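Local coordinates for Ca(2+)/H(+) antiporter ChaA (Bacillus subtilis subsp. subtilis, PDB 4KJR), which extrudes calcium across the cell membrane in exchange for external protons, without transporting sodium or potassium, and works as a homotrimer, at residues V35-L40 with I215-I220; I4-V9 with A41-R46; L307-A312 with I346-L351; I87-L92 with T299-V304. The protein carries 2 engineered substitutions. All blocks are in the same frame, centred on the assembly; numbering follows the deposited sequence.

Interaction 1 (V35-L40 with I215-I220); sequences VTIIAL and IVVAYI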
loop_
_atom_site.group_PDB
_atom_site.type_symbol
_atom_site.label_atom_id
_atom_site.label_comp_id
_atom_site.label_asym_id
_atom_site.label_seq_id
_atom_site.Cartn_x
_atom_site.Cartn_y
_atom_site.Cartn_z
ATOM N N VAL A 35 -10.303 -19.299 28.796
ATOM C CA VAL A 35 -9.779 -18.489 29.898
ATOM C C VAL A 35 -8.482 -19.067 30.476
ATOM O O VAL A 35 -7.473 -18.359 30.577
ATOM C CB VAL A 35 -10.855 -18.254 30.993
ATOM C CG1 VAL A 35 -10.268 -18.332 32.396
ATOM C CG2 VAL A 35 -11.534 -16.910 30.782
ATOM N N THR A 36 -8.514 -20.355 30.815
ATOM C CA THR A 36 -7.332 -21.091 31.250
ATOM C C THR A 36 -6.137 -20.870 30.324
ATOM O O THR A 36 -5.027 -20.576 30.790
ATOM C CB THR A 36 -7.595 -22.608 31.260
ATOM O OG1 THR A 36 -8.944 -22.878 30.857
ATOM C CG2 THR A 36 -7.319 -23.188 32.627
ATOM N N ILE A 37 -6.372 -21.017 29.017
ATOM C CA ILE A 37 -5.287 -21.043 28.039
ATOM C C ILE A 37 -4.526 -19.726 28.000
ATOM O O ILE A 37 -3.295 -19.729 27.899
ATOM C CB ILE A 37 -5.742 -21.439 26.618
ATOM C CG1 ILE A 37 -6.807 -22.540 26.664
ATOM C CG2 ILE A 37 -4.542 -21.894 25.795
ATOM C CD1 ILE A 37 -7.299 -22.987 25.301
ATOM N N ILE A 38 -5.244 -18.608 28.096
ATOM C CA ILE A 38 -4.582 -17.316 28.276
ATOM C C ILE A 38 -3.436 -17.519 29.261
ATOM O O ILE A 38 -2.264 -17.404 28.890
ATOM C CB ILE A 38 -5.538 -16.227 28.807
ATOM C CG1 ILE A 38 -6.644 -15.934 27.784
ATOM C CG2 ILE A 38 -4.766 -14.960 29.160
ATOM C CD1 ILE A 38 -7.894 -15.328 28.382
ATOM N N ALA A 39 -3.793 -17.872 30.498
ATOM C CA ALA A 39 -2.834 -18.084 31.582
ATOM C C ALA A 39 -1.803 -19.152 31.238
ATOM O O ALA A 39 -0.619 -19.008 31.558
ATOM C CB ALA A 39 -3.563 -18.443 32.869
ATOM N N LEU A 40 -2.259 -20.212 30.575
ATOM C CA LEU A 40 -1.377 -21.292 30.140
ATOM C C LEU A 40 -0.350 -20.821 29.109
ATOM O O LEU A 40 0.772 -21.315 29.084
ATOM C CB LEU A 40 -2.194 -22.467 29.596
ATOM C CG LEU A 40 -2.976 -23.295 30.619
ATOM C CD1 LEU A 40 -3.987 -24.192 29.928
ATOM C CD2 LEU A 40 -2.023 -24.119 31.473
ATOM N N ILE A 215 1.000 -30.063 27.407
ATOM C CA ILE A 215 0.099 -31.213 27.480
ATOM C C ILE A 215 -1.315 -30.768 27.862
ATOM O O ILE A 215 -2.294 -31.183 27.238
ATOM C CB ILE A 215 0.654 -32.318 28.416
ATOM C CG1 ILE A 215 1.684 -33.176 27.669
ATOM C CG2 ILE A 215 -0.453 -33.223 28.945
ATOM C CD1 ILE A 215 3.101 -32.642 27.691
ATOM N N VAL A 216 -1.405 -29.909 28.874
ATOM C CA VAL A 216 -2.683 -29.342 29.314
ATOM C C VAL A 216 -3.312 -28.517 28.180
ATOM O O VAL A 216 -4.498 -28.679 27.872
ATOM C CB VAL A 216 -2.515 -28.497 30.604
ATOM C CG1 VAL A 216 -3.835 -27.873 31.040
ATOM C CG2 VAL A 216 -1.934 -29.345 31.728
ATOM N N VAL A 217 -2.506 -27.653 27.558
ATOM C CA VAL A 217 -2.931 -26.859 26.401
ATOM C C VAL A 217 -3.377 -27.770 25.259
ATOM O O VAL A 217 -4.419 -27.536 24.646
ATOM C CB VAL A 217 -1.812 -25.902 25.928
ATOM C CG1 VAL A 217 -2.197 -25.197 24.638
ATOM C CG2 VAL A 217 -1.505 -24.875 27.005
ATOM N N ALA A 218 -2.594 -28.816 24.999
ATOM C CA ALA A 218 -2.919 -29.817 23.979
ATOM C C ALA A 218 -4.183 -30.621 24.297
ATOM O O ALA A 218 -4.902 -31.026 23.386
ATOM C CB ALA A 218 -1.742 -30.755 23.760
ATOM N N TYR A 219 -4.440 -30.862 25.581
ATOM C CA TYR A 219 -5.644 -31.582 25.999
ATOM C C TYR A 219 -6.890 -30.698 25.986
ATOM O O TYR A 219 -7.976 -31.152 25.618
ATOM C CB TYR A 219 -5.445 -32.238 27.368
ATOM C CG TYR A 219 -5.154 -33.722 27.294
ATOM C CD1 TYR A 219 -6.193 -34.653 27.315
ATOM C CD2 TYR A 219 -3.843 -34.197 27.196
ATOM C CE1 TYR A 219 -5.938 -36.014 27.244
ATOM C CE2 TYR A 219 -3.579 -35.557 27.122
ATOM C CZ TYR A 219 -4.630 -36.461 27.146
ATOM O OH TYR A 219 -4.385 -37.815 27.075
ATOM N N ILE A 220 -6.726 -29.439 26.390
ATOM C CA ILE A 220 -7.801 -28.449 26.312
ATOM C C ILE A 220 -8.108 -28.123 24.843
ATOM O O ILE A 220 -9.264 -27.851 24.477
ATOM C CB ILE A 220 -7.458 -27.176 27.122
ATOM C CG1 ILE A 220 -7.526 -27.477 28.625
ATOM C CG2 ILE A 220 -8.404 -26.034 26.775
ATOM C CD1 ILE A 220 -7.046 -26.358 29.525
#
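Val216, Val217 and Ile220 on helix 204-234 meet Thr36, Ile37 and Leu40 on helix 26-53 in a purely apolar, near-antiparallel helix packing; the short axes approach to 10.4 Å at 154°. Val216 comes first: its CG1, anti to the backbone N (chi1 178°), lies 3.8 Å from Leu40 CD1, and the two side chains cross at about a right angle. One residue on, Val217 uses both methyls. CG2, beside its own backbone N, packs 3.6 Å from Leu40 CB, close to the root of the leucine, while CG1 is a looser 4.2 Å from Ile37 CG2. Ile220 then closes the patch with two separate branches. Its CG2 lies 3.6 Å from Ile37 CD1, the isoleucines sliding past each other in opposite directions, and its CD1 meets Leu40 CD1 tip to tip at 3.8 Å. That same CD1 also reaches Thr36, 4.2 Å from CB; the threonine hydroxyl OG1 bonds to Tyr33 O one turn back. Leu40 thus touches all three of these residues. Around this buried seam, helix 70-81 brings Val71 against both Ile37 and Val217, helix 239-256 brings Val250 onto Ile37, and helix 3-22 covers Val216 and Ile220 with Val13 and Ser16.

Interaction 2 (I4-V9 with A41-R46); sequences IFFILV and ASYMGR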
loop_
_atom_site.group_PDB
_atom_site.type_symbol
_atom_site.label_atom_id
_atom_site.label_comp_id
_atom_site.label_asym_id
_atom_site.label_seq_id
_atom_site.Cartn_x
_atom_site.Cartn_y
_atom_site.Cartn_z
ATOM N N ILE A 4 -2.371 -13.172 39.690
ATOM C CA ILE A 4 -3.605 -13.488 38.968
ATOM C C ILE A 4 -3.446 -14.775 38.157
ATOM O O ILE A 4 -4.348 -15.612 38.125
ATOM C CB ILE A 4 -4.034 -12.332 38.022
ATOM C CG1 ILE A 4 -3.836 -10.950 38.678
ATOM C CG2 ILE A 4 -5.465 -12.530 37.525
ATOM C CD1 ILE A 4 -4.770 -10.625 39.828
ATOM N N PHE A 5 -2.285 -14.929 37.525
ATOM C CA PHE A 5 -2.026 -16.042 36.614
ATOM C C PHE A 5 -2.006 -17.394 37.322
ATOM O O PHE A 5 -2.461 -18.394 36.762
ATOM C CB PHE A 5 -0.729 -15.803 35.835
ATOM C CG PHE A 5 -0.717 -14.504 35.076
ATOM C CD1 PHE A 5 -1.272 -14.421 33.803
ATOM C CD2 PHE A 5 -0.167 -13.356 35.642
ATOM C CE1 PHE A 5 -1.271 -13.222 33.105
ATOM C CE2 PHE A 5 -0.163 -12.153 34.950
ATOM C CZ PHE A 5 -0.715 -12.088 33.678
ATOM N N PHE A 6 -1.491 -17.415 38.552
ATOM C CA PHE A 6 -1.503 -18.625 39.375
ATOM C C PHE A 6 -2.932 -19.105 39.629
ATOM O O PHE A 6 -3.226 -20.297 39.501
ATOM C CB PHE A 6 -0.786 -18.388 40.707
ATOM C CG PHE A 6 0.710 -18.508 40.629
ATOM C CD1 PHE A 6 1.330 -19.753 40.727
ATOM C CD2 PHE A 6 1.507 -17.375 40.483
ATOM C CE1 PHE A 6 2.714 -19.863 40.665
ATOM C CE2 PHE A 6 2.890 -17.479 40.420
ATOM C CZ PHE A 6 3.495 -18.725 40.512
ATOM N N ILE A 7 -3.810 -18.161 39.974
ATOM C CA ILE A 7 -5.222 -18.435 40.241
ATOM C C ILE A 7 -5.899 -19.085 39.032
ATOM O O ILE A 7 -6.644 -20.056 39.179
ATOM C CB ILE A 7 -5.983 -17.146 40.638
ATOM C CG1 ILE A 7 -5.250 -16.420 41.773
ATOM C CG2 ILE A 7 -7.421 -17.461 41.035
ATOM C CD1 ILE A 7 -5.620 -14.959 41.933
ATOM N N LEU A 8 -5.614 -18.560 37.842
ATOM C CA LEU A 8 -6.286 -18.992 36.619
ATOM C C LEU A 8 -5.824 -20.351 36.106
ATOM O O LEU A 8 -6.617 -21.089 35.521
ATOM C CB LEU A 8 -6.158 -17.928 35.524
ATOM C CG LEU A 8 -6.962 -16.635 35.705
ATOM C CD1 LEU A 8 -6.440 -15.548 34.781
ATOM C CD2 LEU A 8 -8.451 -16.864 35.481
ATOM N N VAL A 9 -4.550 -20.681 36.313
ATOM C CA VAL A 9 -4.028 -21.996 35.923
ATOM C C VAL A 9 -4.612 -23.085 36.821
ATOM O O VAL A 9 -5.130 -24.092 36.332
ATOM C CB VAL A 9 -2.482 -22.040 35.950
ATOM C CG1 VAL A 9 -1.965 -23.473 35.869
ATOM C CG2 VAL A 9 -1.915 -21.215 34.807
ATOM N N ALA A 41 -0.748 -19.862 28.275
ATOM C CA ALA A 41 0.136 -19.264 27.275
ATOM C C ALA A 41 1.014 -18.169 27.880
ATOM O O ALA A 41 2.121 -17.914 27.401
ATOM C CB ALA A 41 -0.673 -18.713 26.110
ATOM N N SER A 42 0.505 -17.523 28.930
ATOM C CA SER A 42 1.268 -16.541 29.701
ATOM C C SER A 42 2.486 -17.197 30.355
ATOM O O SER A 42 3.556 -16.592 30.439
ATOM C CB SER A 42 0.378 -15.885 30.757
ATOM O OG SER A 42 1.116 -14.963 31.544
ATOM N N TYR A 43 2.308 -18.435 30.815
ATOM C CA TYR A 43 3.418 -19.252 31.289
ATOM C C TYR A 43 4.274 -19.750 30.128
ATOM O O TYR A 43 5.497 -19.597 30.144
ATOM C CB TYR A 43 2.919 -20.423 32.141
ATOM C CG TYR A 43 2.660 -20.047 33.580
ATOM C CD1 TYR A 43 3.708 -19.980 34.502
ATOM C CD2 TYR A 43 1.374 -19.749 34.020
ATOM C CE1 TYR A 43 3.478 -19.631 35.825
ATOM C CE2 TYR A 43 1.131 -19.394 35.340
ATOM C CZ TYR A 43 2.185 -19.340 36.238
ATOM O OH TYR A 43 1.946 -18.988 37.546
HETATM N N MSE A 44 3.624 -20.328 29.119
HETATM C CA MSE A 44 4.297 -20.788 27.896
HETATM C C MSE A 44 5.290 -19.766 27.412
HETATM O O MSE A 44 6.390 -20.119 26.984
HETATM C CB MSE A 44 3.275 -20.996 26.785
HETATM C CG MSE A 44 2.582 -22.350 26.857
HETATM SE SE MSE A 44 3.547 -23.656 25.749
HETATM C CE MSE A 44 1.986 -24.592 25.002
ATOM N N GLY A 45 4.902 -18.493 27.485
ATOM C CA GLY A 45 5.740 -17.379 27.048
ATOM C C GLY A 45 6.940 -17.107 27.934
ATOM O O GLY A 45 8.043 -16.875 27.434
ATOM N N ARG A 46 6.721 -17.125 29.249
ATOM C CA ARG A 46 7.781 -16.903 30.234
ATOM C C ARG A 46 8.798 -18.041 30.224
ATOM O O ARG A 46 9.988 -17.831 30.469
ATOM C CB ARG A 46 7.188 -16.752 31.635
ATOM C CG ARG A 46 6.440 -15.449 31.870
ATOM C CD ARG A 46 5.615 -15.512 33.146
ATOM N NE ARG A 46 4.992 -14.228 33.463
ATOM C CZ ARG A 46 4.047 -14.052 34.385
ATOM N NH1 ARG A 46 3.596 -15.078 35.098
ATOM N NH2 ARG A 46 3.549 -12.840 34.596
#
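Tyr43 is the bump that Phe5, Phe6 and Val9 receive, in a splayed helical hairpin of helices 3-22 and 26-53 whose segments run at 121° to each other. The phenol ring leans from helix 26-53 into the hollow between successive turns of the first helix. Its CE2 corner fills the bottom: Val9 CG2 lies 3.6 Å from CE2, Phe5 CB 4.1 Å from it, and the Phe5 carbonyl oxygen sits in the ring plane at the same edge. The far end of the ring meets Phe6 in a T-shaped stack, edge of Tyr43 to face of Phe6, with centroids 5.8 Å apart and planes nearly perpendicular. The ring of Phe6 thereby forms a flat wall against which the tyrosine abuts, and the wide angle between the helices is bridged by aromatic bulk.

Beside this, the Phe5 ring faces Ser42 and Arg46 of helix 26-53. Both approach the same side of the ring. Arg46, its chain extended from CG to NE, places CZ 4.8 Å from the Phe5 ring centroid, over the face, as a cation-pi pair; the guanidinium is not laid flat but tilted 72° from the ring plane, NH2 leading. Ser42 directs OG, anti to the backbone N (chi1 178°), obliquely to the CD1-CE1 side of the ring. On the Phe6 face, finally, Tyr43 OH stands 3.1 Å above the ring plane of Phe6, over its centre.

Interaction 3 (L307-A312 with I346-L351); sequences LPELVA and IGFFLL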
loop_
_atom_site.group_PDB
_atom_site.type_symbol
_atom_site.label_atom_id
_atom_site.label_comp_id
_atom_site.label_asym_id
_atom_site.label_seq_id
_atom_site.Cartn_x
_atom_site.Cartn_y
_atom_site.Cartn_z
ATOM N N LEU A 307 -10.674 -11.138 1.663
ATOM C CA LEU A 307 -10.255 -9.761 1.441
ATOM C C LEU A 307 -10.252 -8.963 2.752
ATOM O O LEU A 307 -9.255 -8.297 3.059
ATOM C CB LEU A 307 -11.132 -9.096 0.385
ATOM C CG LEU A 307 -10.555 -7.910 -0.380
ATOM C CD1 LEU A 307 -9.148 -8.190 -0.877
ATOM C CD2 LEU A 307 -11.487 -7.569 -1.537
ATOM N N PRO A 308 -11.341 -9.058 3.548
ATOM C CA PRO A 308 -11.349 -8.380 4.845
ATOM C C PRO A 308 -10.175 -8.763 5.750
ATOM O O PRO A 308 -9.666 -7.907 6.486
ATOM C CB PRO A 308 -12.671 -8.840 5.474
ATOM C CG PRO A 308 -13.114 -10.025 4.671
ATOM C CD PRO A 308 -12.619 -9.745 3.294
ATOM N N GLU A 309 -9.756 -10.032 5.698
ATOM C CA GLU A 309 -8.588 -10.501 6.452
ATOM C C GLU A 309 -7.288 -9.879 5.947
ATOM O O GLU A 309 -6.432 -9.469 6.737
ATOM C CB GLU A 309 -8.467 -12.023 6.376
ATOM C CG GLU A 309 -9.259 -12.789 7.424
ATOM C CD GLU A 309 -9.167 -14.296 7.238
ATOM O OE1 GLU A 309 -8.048 -14.806 7.037
ATOM O OE2 GLU A 309 -10.211 -14.976 7.295
ATOM N N LEU A 310 -7.144 -9.809 4.626
ATOM C CA LEU A 310 -5.896 -9.373 4.023
ATOM C C LEU A 310 -5.712 -7.861 4.080
ATOM O O LEU A 310 -4.608 -7.367 4.355
ATOM C CB LEU A 310 -5.825 -9.833 2.582
ATOM C CG LEU A 310 -4.446 -9.661 1.968
ATOM C CD1 LEU A 310 -3.630 -10.928 2.168
ATOM C CD2 LEU A 310 -4.607 -9.341 0.493
ATOM N N VAL A 311 -6.794 -7.126 3.822
ATOM C CA VAL A 311 -6.738 -5.670 3.885
ATOM C C VAL A 311 -6.389 -5.239 5.310
ATOM O O VAL A 311 -5.671 -4.262 5.511
ATOM C CB VAL A 311 -8.033 -5.011 3.389
ATOM C CG1 VAL A 311 -7.904 -3.504 3.447
ATOM C CG2 VAL A 311 -8.314 -5.424 1.950
ATOM N N ALA A 312 -6.869 -6.009 6.283
ATOM C CA ALA A 312 -6.563 -5.796 7.691
ATOM C C ALA A 312 -5.085 -5.989 8.011
ATOM O O ALA A 312 -4.501 -5.187 8.748
ATOM C CB ALA A 312 -7.400 -6.730 8.542
ATOM N N ILE A 346 -14.385 -5.205 15.748
ATOM C CA ILE A 346 -15.833 -5.025 15.617
ATOM C C ILE A 346 -16.313 -5.261 14.182
ATOM O O ILE A 346 -17.405 -5.795 13.970
ATOM C CB ILE A 346 -16.357 -3.700 16.220
ATOM C CG1 ILE A 346 -15.795 -2.480 15.487
ATOM C CG2 ILE A 346 -16.058 -3.649 17.719
ATOM C CD1 ILE A 346 -16.527 -1.185 15.793
ATOM N N GLY A 347 -15.480 -4.899 13.207
ATOM C CA GLY A 347 -15.744 -5.238 11.811
ATOM C C GLY A 347 -15.786 -6.742 11.596
ATOM O O GLY A 347 -16.700 -7.262 10.959
ATOM N N PHE A 348 -14.794 -7.444 12.140
ATOM C CA PHE A 348 -14.721 -8.897 12.017
ATOM C C PHE A 348 -15.880 -9.604 12.704
ATOM O O PHE A 348 -16.251 -10.703 12.311
ATOM C CB PHE A 348 -13.382 -9.432 12.542
ATOM C CG PHE A 348 -12.293 -9.449 11.508
ATOM C CD1 PHE A 348 -12.364 -10.312 10.420
ATOM C CD2 PHE A 348 -11.206 -8.602 11.613
ATOM C CE1 PHE A 348 -11.372 -10.326 9.454
ATOM C CE2 PHE A 348 -10.205 -8.613 10.655
ATOM C CZ PHE A 348 -10.290 -9.474 9.572
ATOM N N PHE A 349 -16.446 -8.964 13.728
ATOM C CA PHE A 349 -17.592 -9.516 14.454
ATOM C C PHE A 349 -18.872 -9.353 13.644
ATOM O O PHE A 349 -19.707 -10.263 13.580
ATOM C CB PHE A 349 -17.722 -8.857 15.831
ATOM C CG PHE A 349 -19.088 -8.995 16.453
ATOM C CD1 PHE A 349 -19.568 -10.239 16.846
ATOM C CD2 PHE A 349 -19.884 -7.876 16.670
ATOM C CE1 PHE A 349 -20.824 -10.364 17.422
ATOM C CE2 PHE A 349 -21.138 -7.995 17.242
ATOM C CZ PHE A 349 -21.607 -9.240 17.622
ATOM N N LEU A 350 -19.002 -8.189 13.011
ATOM C CA LEU A 350 -20.162 -7.868 12.186
ATOM C C LEU A 350 -20.317 -8.793 10.976
ATOM O O LEU A 350 -21.433 -9.110 10.581
ATOM C CB LEU A 350 -20.140 -6.390 11.787
ATOM C CG LEU A 350 -20.955 -5.420 12.663
ATOM C CD1 LEU A 350 -21.036 -5.846 14.123
ATOM C CD2 LEU A 350 -20.450 -3.984 12.557
ATOM N N LEU A 351 -19.203 -9.243 10.406
ATOM C CA LEU A 351 -19.244 -10.261 9.356
ATOM C C LEU A 351 -19.810 -11.586 9.853
ATOM O O LEU A 351 -20.269 -12.410 9.059
ATOM C CB LEU A 351 -17.854 -10.486 8.754
ATOM C CG LEU A 351 -17.384 -9.464 7.718
ATOM C CD1 LEU A 351 -15.905 -9.652 7.431
ATOM C CD2 LEU A 351 -18.200 -9.600 6.447
#
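Pro308, Glu309 and Ala312, in the first turns of helix 307-324, receive the ring of Phe348 from helix 333-350. Pro308 also touches the C-terminal residue: Leu351 CD1 lies 3.9 Å from both CB and CG of Pro308, and the two side chains cross at about a right angle. The carbonyl oxygen of Pro308 comes obliquely to the ring, 3.5 Å from Phe348 CZ. Glu309 presents carbon: its CA lies in the ring plane at the edge, 3.7 Å from Phe348 CZ, and its CG is 3.8 Å from Phe348 CE1. Extended beyond CG (chi2 176°), the chain carries the carboxylate away from the ring, and OE1 bonds to Thr93 OG1 on helix 85-110. Ala312 adds its methyl one turn on, again at the ring edge, with CB 4.0 Å from Phe348 CE2. Without the Phe348 ring, as with an alanine here, a gap is likely to open beside Glu309 and Ala312, and Phe146 of the second subunit to lose its edge-to-face partner. The segment axes are 174° apart, 11.3 Å at closest, and the Phe348 ring bridges them: an antiparallel helical hairpin of the last two membrane helices, set at a subunit interface of the trimer.

Interaction 4 (I87-L92 with T299-V304); sequences IVLASL and TSMPLV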
loop_
_atom_site.group_PDB
_atom_site.type_symbol
_atom_site.label_atom_id
_atom_site.label_comp_id
_atom_site.label_asym_id
_atom_site.label_seq_id
_atom_site.Cartn_x
_atom_site.Cartn_y
_atom_site.Cartn_z
ATOM N N ILE A 87 -10.623 -21.931 10.099
ATOM C CA ILE A 87 -10.208 -21.447 11.424
ATOM C C ILE A 87 -8.692 -21.289 11.491
ATOM O O ILE A 87 -8.188 -20.297 12.019
ATOM C CB ILE A 87 -10.674 -22.366 12.571
ATOM C CG1 ILE A 87 -12.164 -22.163 12.867
ATOM C CG2 ILE A 87 -9.840 -22.135 13.831
ATOM C CD1 ILE A 87 -12.474 -21.158 13.959
ATOM N N VAL A 88 -7.964 -22.264 10.953
ATOM C CA VAL A 88 -6.509 -22.151 10.909
ATOM C C VAL A 88 -6.121 -20.835 10.240
ATOM O O VAL A 88 -5.400 -20.038 10.830
ATOM C CB VAL A 88 -5.832 -23.332 10.188
ATOM C CG1 VAL A 88 -4.352 -23.332 10.485
ATOM C CG2 VAL A 88 -6.443 -24.652 10.622
ATOM N N LEU A 89 -6.635 -20.599 9.031
ATOM C CA LEU A 89 -6.309 -19.396 8.263
ATOM C C LEU A 89 -6.740 -18.098 8.963
ATOM O O LEU A 89 -6.005 -17.114 8.956
ATOM C CB LEU A 89 -6.888 -19.480 6.846
ATOM C CG LEU A 89 -6.162 -20.333 5.796
ATOM C CD1 LEU A 89 -7.117 -20.837 4.721
ATOM C CD2 LEU A 89 -5.013 -19.569 5.164
ATOM N N ALA A 90 -7.913 -18.101 9.587
ATOM C CA ALA A 90 -8.365 -16.942 10.367
ATOM C C ALA A 90 -7.467 -16.658 11.589
ATOM O O ALA A 90 -7.283 -15.502 11.985
ATOM C CB ALA A 90 -9.813 -17.124 10.793
ATOM N N SER A 91 -6.902 -17.718 12.162
ATOM C CA SER A 91 -6.064 -17.614 13.355
ATOM C C SER A 91 -4.661 -17.091 13.065
ATOM O O SER A 91 -4.096 -16.344 13.870
ATOM C CB SER A 91 -5.998 -18.957 14.081
ATOM O OG SER A 91 -6.210 -20.027 13.176
ATOM N N LEU A 92 -4.104 -17.488 11.924
ATOM C CA LEU A 92 -2.845 -16.920 11.438
ATOM C C LEU A 92 -2.993 -15.412 11.230
ATOM O O LEU A 92 -2.109 -14.633 11.585
ATOM C CB LEU A 92 -2.450 -17.566 10.113
ATOM C CG LEU A 92 -2.204 -19.069 10.088
ATOM C CD1 LEU A 92 -1.970 -19.506 8.651
ATOM C CD2 LEU A 92 -1.038 -19.449 10.990
ATOM N N THR A 299 -7.071 -33.365 4.220
ATOM C CA THR A 299 -7.498 -31.991 3.927
ATOM C C THR A 299 -6.289 -31.099 3.669
ATOM O O THR A 299 -5.230 -31.286 4.264
ATOM C CB THR A 299 -8.343 -31.392 5.066
ATOM O OG1 THR A 299 -7.481 -30.927 6.112
ATOM C CG2 THR A 299 -9.313 -32.430 5.618
ATOM N N SER A 300 -6.451 -30.132 2.775
ATOM C CA SER A 300 -5.336 -29.281 2.408
ATOM C C SER A 300 -5.685 -27.810 2.441
ATOM O O SER A 300 -6.700 -27.379 1.882
ATOM C CB SER A 300 -4.791 -29.672 1.041
ATOM O OG SER A 300 -4.241 -30.967 1.098
HETATM N N MSE A 301 -4.834 -27.051 3.116
HETATM C CA MSE A 301 -5.007 -25.621 3.202
HETATM C C MSE A 301 -3.942 -25.005 2.339
HETATM O O MSE A 301 -2.756 -25.184 2.602
HETATM C CB MSE A 301 -4.941 -25.217 4.679
HETATM C CG MSE A 301 -4.130 -23.953 4.952
HETATM SE SE MSE A 301 -4.351 -23.419 6.834
HETATM C CE MSE A 301 -2.442 -23.366 7.322
ATOM N N PRO A 302 -4.351 -24.324 1.253
ATOM C CA PRO A 302 -3.470 -23.348 0.623
ATOM C C PRO A 302 -3.592 -22.019 1.362
ATOM O O PRO A 302 -4.552 -21.822 2.111
ATOM C CB PRO A 302 -4.032 -23.222 -0.790
ATOM C CG PRO A 302 -5.457 -23.614 -0.670
ATOM C CD PRO A 302 -5.526 -24.633 0.420
ATOM N N LEU A 303 -2.625 -21.127 1.167
ATOM C CA LEU A 303 -2.629 -19.828 1.835
ATOM C C LEU A 303 -3.697 -18.893 1.257
ATOM O O LEU A 303 -3.379 -17.919 0.581
ATOM C CB LEU A 303 -1.242 -19.177 1.738
ATOM C CG LEU A 303 -0.077 -19.792 2.521
ATOM C CD1 LEU A 303 1.254 -19.328 1.941
ATOM C CD2 LEU A 303 -0.179 -19.445 3.999
ATOM N N VAL A 304 -4.964 -19.190 1.528
ATOM C CA VAL A 304 -6.063 -18.382 1.001
ATOM C C VAL A 304 -6.750 -17.569 2.091
ATOM O O VAL A 304 -7.230 -18.109 3.092
ATOM C CB VAL A 304 -7.087 -19.219 0.194
ATOM C CG1 VAL A 304 -6.369 -20.116 -0.795
ATOM C CG2 VAL A 304 -7.992 -20.049 1.095
#
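Leu89 and Met301 meet where an extended connection with an inverse gamma turn centred on Leu303 crosses the side of helix 85-110. This connection, 299-304, links helix 269-296 to helix 307-324, and the contact joins the N-terminal and C-terminal sodium/calcium exchanger regions of the chain. Leu89 packs against the turn. Both its methyls lie nearest the Val304 carbonyl oxygen; CD1 is also 3.8 Å from Pro302 O, and CD2 is 4.1 Å from Leu303 CA. The turn is closed by Val304 N bonded to Pro302 O, 2.7 Å long. The CB of Val304 points away from the helix, yet its CG2, lodged between backbone N and carbonyl carbon, still meets Leu89 CD1 at 3.8 Å. Shortening Leu89 to an alanine is likely to leave a gap against the turn and to take from the Met301 selenium one of its two aliphatic neighbours on the helix.

Met301, a selenomethionine, slides past Leu89 in the opposite direction. Its SE is 3.7 Å from Leu89 CG and equally 3.7 Å from Val88 CG1, while Val291 and Ser294 of helix 269-296 touch its side chain. A bend at chi3 (125°) turns the terminal methyl along the helix, where Met301 CE meets Leu92 CD1 tip to tip at 4.1 Å.

How the interactions relate
Interactions 1, 3 and 4 are buried, whereas interaction 2 lies toward the surface. Aliphatic branches fill interaction 1, aromatic rings and an arginine carry interaction 2, one ring edge meets backbone and carbon atoms in interaction 3, and leucine and selenomethionine pack at a turn in interaction 4. Interactions 1 and 2 share helix 26-53 and touch directly, Ala39 packing on Leu8 and Val9. Across the chain's centre from interaction 2, interactions 3 and 4 adjoin each other through Glu309, whose OE1 lies near Leu89 O. Interactions 1 and 4 each link the N-terminal and C-terminal halves, one helix to helix and the other helix to connection. Interactions 2 and 3 instead close hairpins of consecutive helices, and of the four only interaction 3 also meets another subunit.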